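Long-range contact in ectonucleoside triphosphate diphosphohydrolase 4 (Homo sapiens, PDB 6WG5), which belongs to the GDA1/CD39 family of nucleoside phosphatases, within the actin-like ATPase clan: residues Val250-Cys262 with Thr267-Leu279. Numbering follows the deposited sequence. Where two conformers were deposited one is given.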
ATOM      1  N   VAL A 250     -21.829   4.691   3.355  1.00 60.01           N
ATOM      2  CA  VAL A 250     -20.409   4.858   3.644  1.00 56.50           C
ATOM      3  C   VAL A 250     -19.627   3.637   3.176  1.00 54.76           C
ATOM      4  O   VAL A 250     -18.564   3.764   2.556  1.00 56.68           O
ATOM      5  CB  VAL A 250     -20.207   5.125   5.148  1.00 50.95           C
ATOM      6  CG1 VAL A 250     -18.733   4.996   5.541  1.00 49.55           C
ATOM      7  CG2 VAL A 250     -20.734   6.508   5.511  1.00 48.36           C
ATOM      8  N   ALA A 251     -20.138   2.437   3.462  1.00 42.04           N
ATOM      9  CA  ALA A 251     -19.413   1.219   3.119  1.00 36.28           C
ATOM     10  C   ALA A 251     -19.303   1.043   1.609  1.00 39.98           C
ATOM     11  O   ALA A 251     -18.294   0.529   1.113  1.00 42.62           O
ATOM     12  CB  ALA A 251     -20.096   0.008   3.752  1.00 40.62           C
ATOM     13  N   LYS A 252     -20.334   1.448   0.861  1.00 51.04           N
ATOM     14  CA  LYS A 252     -20.259   1.411  -0.598  1.00 57.29           C
ATOM     15  C   LYS A 252     -18.949   2.015  -1.088  1.00 58.42           C
ATOM     16  O   LYS A 252     -18.271   1.454  -1.956  1.00 65.03           O
ATOM     17  CB  LYS A 252     -21.439   2.168  -1.212  1.00 69.28           C
ATOM     18  CG  LYS A 252     -22.751   1.404  -1.288  1.00 76.21           C
ATOM     19  CD  LYS A 252     -23.827   2.273  -1.934  1.00 80.92           C
ATOM     20  CE  LYS A 252     -25.153   1.542  -2.079  1.00 86.21           C
ATOM     21  NZ  LYS A 252     -25.779   1.233  -0.766  1.00 92.59           N
ATOM     22  N   ASN A 253     -18.576   3.167  -0.528  1.00 48.74           N
ATOM     23  CA  ASN A 253     -17.409   3.901  -0.994  1.00 44.09           C
ATOM     24  C   ASN A 253     -16.098   3.269  -0.551  1.00 39.54           C
ATOM     25  O   ASN A 253     -15.050   3.589  -1.123  1.00 39.07           O
ATOM     26  CB  ASN A 253     -17.480   5.343  -0.493  1.00 53.30           C
ATOM     27  CG  ASN A 253     -16.637   6.290  -1.321  1.00 67.98           C
ATOM     28  OD1 ASN A 253     -16.582   6.180  -2.547  1.00 68.48           O
ATOM     29  ND2 ASN A 253     -15.968   7.224  -0.653  1.00 76.55           N
ATOM     30  N   LEU A 254     -16.127   2.386   0.448  1.00 33.70           N
ATOM     31  CA  LEU A 254     -14.924   1.742   0.961  1.00 35.17           C
ATOM     32  C   LEU A 254     -14.821   0.281   0.545  1.00 36.60           C
ATOM     33  O   LEU A 254     -13.902  -0.416   0.990  1.00 33.96           O
ATOM     34  CB  LEU A 254     -14.881   1.848   2.487  1.00 36.00           C
ATOM     35  CG  LEU A 254     -14.996   3.259   3.059  1.00 35.42           C
ATOM     36  CD1 LEU A 254     -14.934   3.211   4.576  1.00 35.01           C
ATOM     37  CD2 LEU A 254     -13.905   4.167   2.501  1.00 36.27           C
ATOM     38  N   LEU A 255     -15.736  -0.199  -0.292  1.00 35.13           N
ATOM     39  CA  LEU A 255     -15.741  -1.579  -0.749  1.00 31.85           C
ATOM     40  C   LEU A 255     -15.613  -1.616  -2.263  1.00 31.99           C
ATOM     41  O   LEU A 255     -16.255  -0.834  -2.970  1.00 33.42           O
ATOM     42  CB  LEU A 255     -17.022  -2.299  -0.317  1.00 30.53           C
ATOM     43  CG  LEU A 255     -17.176  -2.546   1.186  1.00 28.33           C
ATOM     44  CD1 LEU A 255     -18.585  -3.016   1.509  1.00 29.17           C
ATOM     45  CD2 LEU A 255     -16.150  -3.561   1.672  1.00 27.48           C
ATOM     46  N   ALA A 256     -14.773  -2.524  -2.752  1.00 36.28           N
ATOM     47  CA  ALA A 256     -14.583  -2.742  -4.180  1.00 33.77           C
ATOM     48  C   ALA A 256     -14.960  -4.178  -4.512  1.00 36.56           C
ATOM     49  O   ALA A 256     -14.514  -5.113  -3.838  1.00 37.51           O
ATOM     50  CB  ALA A 256     -13.137  -2.461  -4.593  1.00 30.77           C
ATOM     51  N   GLU A 257     -15.787  -4.348  -5.540  1.00 38.12           N
ATOM     52  CA  GLU A 257     -16.207  -5.661  -6.008  1.00 35.98           C
ATOM     53  C   GLU A 257     -15.801  -5.804  -7.465  1.00 38.16           C
ATOM     54  O   GLU A 257     -16.273  -5.048  -8.321  1.00 46.43           O
ATOM     55  CB  GLU A 257     -17.715  -5.843  -5.838  1.00 38.92           C
ATOM     56  CG  GLU A 257     -18.116  -6.178  -4.414  1.00 49.02           C
ATOM     57  CD  GLU A 257     -19.528  -5.744  -4.082  1.00 57.83           C
ATOM     58  OE1 GLU A 257     -19.702  -5.026  -3.074  1.00 59.93           O
ATOM     59  OE2 GLU A 257     -20.461  -6.112  -4.829  1.00 61.61           O
ATOM     60  N   PHE A 258     -14.926  -6.766  -7.743  1.00 30.67           N
ATOM     61  CA  PHE A 258     -14.348  -6.927  -9.067  1.00 29.23           C
ATOM     62  C   PHE A 258     -14.161  -8.409  -9.362  1.00 29.58           C
ATOM     63  O   PHE A 258     -14.314  -9.268  -8.488  1.00 25.59           O
ATOM     64  CB  PHE A 258     -13.013  -6.182  -9.179  1.00 25.08           C
ATOM     65  CG  PHE A 258     -12.013  -6.575  -8.129  1.00 24.06           C
ATOM     66  CD1 PHE A 258     -11.107  -7.594  -8.361  1.00 26.82           C
ATOM     67  CD2 PHE A 258     -11.985  -5.927  -6.906  1.00 23.57           C
ATOM     68  CE1 PHE A 258     -10.188  -7.959  -7.397  1.00 26.61           C
ATOM     69  CE2 PHE A 258     -11.068  -6.285  -5.937  1.00 25.38           C
ATOM     70  CZ  PHE A 258     -10.169  -7.302  -6.183  1.00 26.21           C
ATOM     71  N   ASN A 259     -13.817  -8.696 -10.617  1.00 34.46           N
ATOM     72  CA  ASN A 259     -13.617 -10.058 -11.099  1.00 29.75           C
ATOM     73  C   ASN A 259     -12.278 -10.115 -11.819  1.00 31.86           C
ATOM     74  O   ASN A 259     -12.084  -9.425 -12.825  1.00 39.35           O
ATOM     75  CB  ASN A 259     -14.753 -10.477 -12.036  1.00 28.70           C
ATOM     76  CG  ASN A 259     -14.690 -11.943 -12.413  1.00 31.75           C
ATOM     77  OD1 ASN A 259     -13.710 -12.632 -12.121  1.00 30.75           O
ATOM     78  ND2 ASN A 259     -15.733 -12.426 -13.076  1.00 31.53           N
ATOM     79  N   LEU A 260     -11.355 -10.928 -11.301  1.00 34.46           N
ATOM     80  CA  LEU A 260     -10.026 -11.028 -11.891  1.00 30.99           C
ATOM     81  C   LEU A 260      -9.966 -12.010 -13.050  1.00 33.42           C
ATOM     82  O   LEU A 260      -9.006 -11.969 -13.828  1.00 36.43           O
ATOM     83  CB  LEU A 260      -9.005 -11.446 -10.833  1.00 30.97           C
ATOM     84  CG  LEU A 260      -8.385 -10.327 -10.001  1.00 27.73           C
ATOM     85  CD1 LEU A 260      -7.640 -10.918  -8.819  1.00 25.79           C
ATOM     86  CD2 LEU A 260      -7.447  -9.493 -10.854  1.00 32.95           C
ATOM     87  N   GLY A 261     -10.956 -12.894 -13.182  1.00 29.42           N
ATOM     88  CA  GLY A 261     -10.954 -13.854 -14.261  1.00 29.98           C
ATOM     89  C   GLY A 261     -11.390 -13.244 -15.576  1.00 33.37           C
ATOM     90  O   GLY A 261     -11.840 -12.100 -15.650  1.00 35.42           O
ATOM     91  N   CYS A 262     -11.244 -14.036 -16.637  1.00 34.40           N
ATOM     92  CA  CYS A 262     -11.636 -13.602 -17.970  1.00 37.54           C
ATOM     93  C   CYS A 262     -13.104 -13.867 -18.271  1.00 40.42           C
ATOM     94  O   CYS A 262     -13.659 -13.234 -19.176  1.00 45.18           O
ATOM     95  CB  CYS A 262     -10.773 -14.298 -19.026  1.00 35.20           C
ATOM     96  SG  CYS A 262     -10.819 -16.103 -18.958  1.00 42.11           S
ATOM     97  N   THR A 267     -17.337 -17.103 -10.901  1.00 42.32           N
ATOM     98  CA  THR A 267     -17.211 -16.407  -9.629  1.00 41.33           C
ATOM     99  C   THR A 267     -15.962 -16.781  -8.844  1.00 34.28           C
ATOM    100  O   THR A 267     -15.735 -16.210  -7.772  1.00 33.49           O
ATOM    101  CB  THR A 267     -18.442 -16.675  -8.754  1.00 42.69           C
ATOM    102  OG1 THR A 267     -18.568 -18.085  -8.519  1.00 44.25           O
ATOM    103  CG2 THR A 267     -19.701 -16.151  -9.430  1.00 43.15           C
ATOM    104  N   GLU A 268     -15.145 -17.714  -9.341  1.00 36.25           N
ATOM    105  CA  GLU A 268     -13.980 -18.156  -8.580  1.00 33.15           C
ATOM    106  C   GLU A 268     -13.060 -16.994  -8.230  1.00 30.49           C
ATOM    107  O   GLU A 268     -12.455 -16.990  -7.152  1.00 32.33           O
ATOM    108  CB  GLU A 268     -13.209 -19.221  -9.365  1.00 40.55           C
ATOM    109  CG  GLU A 268     -14.015 -20.476  -9.677  1.00 56.33           C
ATOM    110  CD  GLU A 268     -14.822 -20.355 -10.959  1.00 65.37           C
ATOM    111  OE1 GLU A 268     -14.209 -20.188 -12.036  1.00 71.54           O
ATOM    112  OE2 GLU A 268     -16.068 -20.419 -10.891  1.00 60.74           O
ATOM    113  N   HIS A 269     -12.945 -16.001  -9.114  1.00 28.64           N
ATOM    114  CA  HIS A 269     -12.050 -14.868  -8.912  1.00 26.92           C
ATOM    115  C   HIS A 269     -12.797 -13.568  -8.620  1.00 30.89           C
ATOM    116  O   HIS A 269     -12.257 -12.483  -8.861  1.00 25.51           O
ATOM    117  CB  HIS A 269     -11.150 -14.685 -10.135  1.00 29.33           C
ATOM    118  CG  HIS A 269     -10.133 -15.768 -10.305  1.00 38.82           C
ATOM    119  ND1 HIS A 269      -9.202 -16.076  -9.336  1.00 39.28           N
ATOM    120  CD2 HIS A 269      -9.891 -16.609 -11.339  1.00 43.72           C
ATOM    121  CE1 HIS A 269      -8.436 -17.063  -9.762  1.00 39.79           C
ATOM    122  NE2 HIS A 269      -8.832 -17.404 -10.975  1.00 41.76           N
ATOM    123  N   VAL A 270     -14.025 -13.649  -8.114  1.00 28.17           N
ATOM    124  CA  VAL A 270     -14.760 -12.469  -7.669  1.00 28.23           C
ATOM    125  C   VAL A 270     -14.400 -12.200  -6.214  1.00 27.86           C
ATOM    126  O   VAL A 270     -14.529 -13.085  -5.359  1.00 27.30           O
ATOM    127  CB  VAL A 270     -16.277 -12.665  -7.839  1.00 29.33           C
ATOM    128  CG1 VAL A 270     -17.046 -11.499  -7.228  1.00 29.43           C
ATOM    129  CG2 VAL A 270     -16.627 -12.809  -9.309  1.00 30.25           C
ATOM    130  N   TYR A 271     -13.954 -10.978  -5.930  1.00 32.55           N
ATOM    131  CA  TYR A 271     -13.495 -10.604  -4.600  1.00 29.56           C
ATOM    132  C   TYR A 271     -14.164  -9.317  -4.144  1.00 27.83           C
ATOM    133  O   TYR A 271     -14.420  -8.418  -4.950  1.00 28.04           O
ATOM    134  CB  TYR A 271     -11.971 -10.408  -4.569  1.00 30.95           C
ATOM    135  CG  TYR A 271     -11.189 -11.683  -4.766  1.00 27.87           C
ATOM    136  CD1 TYR A 271     -10.856 -12.484  -3.686  1.00 23.89           C
ATOM    137  CD2 TYR A 271     -10.786 -12.085  -6.031  1.00 26.23           C
ATOM    138  CE1 TYR A 271     -10.148 -13.653  -3.858  1.00 26.95           C
ATOM    139  CE2 TYR A 271     -10.075 -13.251  -6.215  1.00 27.02           C
ATOM    140  CZ  TYR A 271      -9.759 -14.033  -5.124  1.00 26.32           C
ATOM    141  OH  TYR A 271      -9.052 -15.199  -5.295  1.00 28.89           O
ATOM    142  N   ARG A 272     -14.457  -9.250  -2.848  1.00 26.53           N
ATOM    143  CA  ARG A 272     -14.891  -8.025  -2.187  0.51 26.67           C
ATOM    144  C   ARG A 272     -13.757  -7.561  -1.283  1.00 30.55           C
ATOM    145  O   ARG A 272     -13.406  -8.258  -0.324  1.00 23.77           O
ATOM    146  CB  ARG A 272     -16.168  -8.262  -1.380  0.51 27.78           C
ATOM    147  CG  ARG A 272     -16.783  -6.999  -0.797  0.51 30.01           C
ATOM    148  CD  ARG A 272     -17.949  -7.303   0.136  0.51 33.78           C
ATOM    149  NE  ARG A 272     -18.699  -8.493  -0.275  0.51 36.20           N
ATOM    150  CZ  ARG A 272     -18.902  -9.572   0.478  0.51 33.14           C
ATOM    151  NH1 ARG A 272     -19.601 -10.590  -0.009  0.51 29.74           N
ATOM    152  NH2 ARG A 272     -18.432  -9.642   1.717  0.51 26.65           N
ATOM    153  N   VAL A 273     -13.183  -6.400  -1.591  1.00 33.31           N
ATOM    154  CA  VAL A 273     -12.027  -5.881  -0.869  1.00 31.02           C
ATOM    155  C   VAL A 273     -12.388  -4.538  -0.250  1.00 29.64           C
ATOM    156  O   VAL A 273     -12.906  -3.647  -0.935  1.00 25.88           O
ATOM    157  CB  VAL A 273     -10.800  -5.744  -1.787  1.00 28.84           C
ATOM    158  CG1 VAL A 273      -9.601  -5.240  -1.000  1.00 32.62           C
ATOM    159  CG2 VAL A 273     -10.484  -7.077  -2.446  1.00 30.43           C
ATOM    160  N   TYR A 274     -12.104  -4.398   1.043  1.00 27.39           N
ATOM    161  CA  TYR A 274     -12.289  -3.151   1.770  1.00 23.97           C
ATOM    162  C   TYR A 274     -10.984  -2.372   1.756  1.00 26.37           C
ATOM    163  O   TYR A 274      -9.918  -2.941   2.004  1.00 27.06           O
ATOM    164  CB  TYR A 274     -12.727  -3.440   3.205  1.00 23.56           C
ATOM    165  CG  TYR A 274     -12.611  -2.274   4.164  1.00 25.90           C
ATOM    166  CD1 TYR A 274     -11.513  -2.150   5.004  1.00 25.81           C
ATOM    167  CD2 TYR A 274     -13.607  -1.311   4.244  1.00 27.86           C
ATOM    168  CE1 TYR A 274     -11.405  -1.097   5.891  1.00 29.01           C
ATOM    169  CE2 TYR A 274     -13.507  -0.249   5.128  1.00 29.15           C
ATOM    170  CZ  TYR A 274     -12.406  -0.151   5.951  1.00 31.90           C
ATOM    171  OH  TYR A 274     -12.298   0.901   6.832  1.00 32.91           O
ATOM    172  N   VAL A 275     -11.068  -1.079   1.455  1.00 28.21           N
ATOM    173  CA  VAL A 275      -9.897  -0.213   1.363  1.00 30.85           C
ATOM    174  C   VAL A 275     -10.205   1.090   2.084  1.00 30.55           C
ATOM    175  O   VAL A 275     -11.197   1.756   1.773  1.00 32.63           O
ATOM    176  CB  VAL A 275      -9.497   0.062  -0.100  1.00 30.88           C
ATOM    177  CG1 VAL A 275      -8.283   0.982  -0.162  1.00 34.48           C
ATOM    178  CG2 VAL A 275      -9.211  -1.237  -0.826  1.00 32.87           C
ATOM    179  N   ALA A 276      -9.355   1.456   3.043  1.00 28.32           N
ATOM    180  CA  ALA A 276      -9.519   2.697   3.785  1.00 30.86           C
ATOM    181  C   ALA A 276      -8.172   3.387   3.920  1.00 30.11           C
ATOM    182  O   ALA A 276      -7.169   2.739   4.233  1.00 33.89           O
ATOM    183  CB  ALA A 276     -10.124   2.441   5.170  1.00 26.99           C
ATOM    184  N   THR A 277      -8.156   4.697   3.682  1.00 29.10           N
ATOM    185  CA  THR A 277      -6.965   5.522   3.822  1.00 26.99           C
ATOM    186  C   THR A 277      -7.273   6.631   4.815  1.00 24.87           C
ATOM    187  O   THR A 277      -8.339   7.252   4.742  1.00 32.54           O
ATOM    188  CB  THR A 277      -6.539   6.113   2.473  1.00 28.78           C
ATOM    189  OG1 THR A 277      -6.513   5.077   1.483  1.00 41.05           O
ATOM    190  CG2 THR A 277      -5.163   6.739   2.575  1.00 28.75           C
ATOM    191  N   PHE A 278      -6.346   6.879   5.738  1.00 22.62           N
ATOM    192  CA  PHE A 278      -6.557   7.823   6.837  1.00 20.17           C
ATOM    193  C   PHE A 278      -5.479   8.901   6.775  1.00 23.97           C
ATOM    194  O   PHE A 278      -4.357   8.698   7.250  1.00 23.43           O
ATOM    195  CB  PHE A 278      -6.548   7.090   8.174  1.00 24.06           C
ATOM    196  CG  PHE A 278      -7.624   6.049   8.294  1.00 19.80           C
ATOM    197  CD1 PHE A 278      -8.901   6.398   8.708  1.00 24.52           C
ATOM    198  CD2 PHE A 278      -7.365   4.724   7.983  1.00 19.17           C
ATOM    199  CE1 PHE A 278      -9.899   5.441   8.815  1.00 21.20           C
ATOM    200  CE2 PHE A 278      -8.358   3.763   8.087  1.00 19.16           C
ATOM    201  CZ  PHE A 278      -9.624   4.122   8.503  1.00 19.78           C
ATOM    202  N   LEU A 279      -5.826  10.047   6.192  1.00 32.12           N
ATOM    203  CA  LEU A 279      -4.903  11.172   6.119  1.00 36.41           C
ATOM    204  C   LEU A 279      -4.682  11.761   7.505  1.00 37.20           C
ATOM    205  O   LEU A 279      -5.635  11.986   8.256  1.00 40.06           O
ATOM    206  CB  LEU A 279      -5.448  12.242   5.173  1.00 42.99           C
ATOM    207  CG  LEU A 279      -4.986  12.201   3.714  1.00 47.87           C
ATOM    208  CD1 LEU A 279      -3.567  12.739   3.594  1.00 48.39           C
ATOM    209  CD2 LEU A 279      -5.080  10.793   3.137  1.00 53.07           C
TER
HETATM  210  O   HOH W   1     -14.214 -15.195 -11.790  1.00 33.50           O
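The F258 ring lies across two neighbours on the opposing strand: its CE2 touches V273 CG2 at 3.6 Å, while its CZ reaches Y271 CB at 3.9 Å. F258 CG sits between its own backbone N and carbonyl carbon (chi1 55°), which swings the ring toward V273 and Y271, V273 CG2 meeting it obliquely, with Y271 O above the rim of one face. The backbones run antiparallel, A256 pairing with V273 and F258 with Y271 through two hydrogen bonds each; V275 N to L254 O and L260 N to H269 O continue the pairing at either end. Near the junction of the preceding helix and strand 255-259, L254 lies alongside Y274, with L254 CB 3.6 Å from Y274 CE2. L255 CD2 touches Y274 CB at 3.8 Å, beside the ring and near its plane. The aliphatic parts of E257 and R272 also run side by side, CG to CG 3.9 Å. In the R272 conformer given, one of two, E257 OE1 stays 4.6 Å from R272 NE, too far for a salt bridge, and R272 NH2 bonds K238 O. At the turn, N259 OD1 accepts from G261 N in an Asx turn and takes a bond from a water that accepts from H269 N. H269 NE2 bonds H68 O, and its ring stacks on H192. Helix 172-186 covers the A256, F258 and V273 side, where V177 and W180 pack. The arrangement is a beta hairpin at the margin of a mixed sheet, with strand 255-259 outermost and strand 270-279 joined inward to strand 229-235.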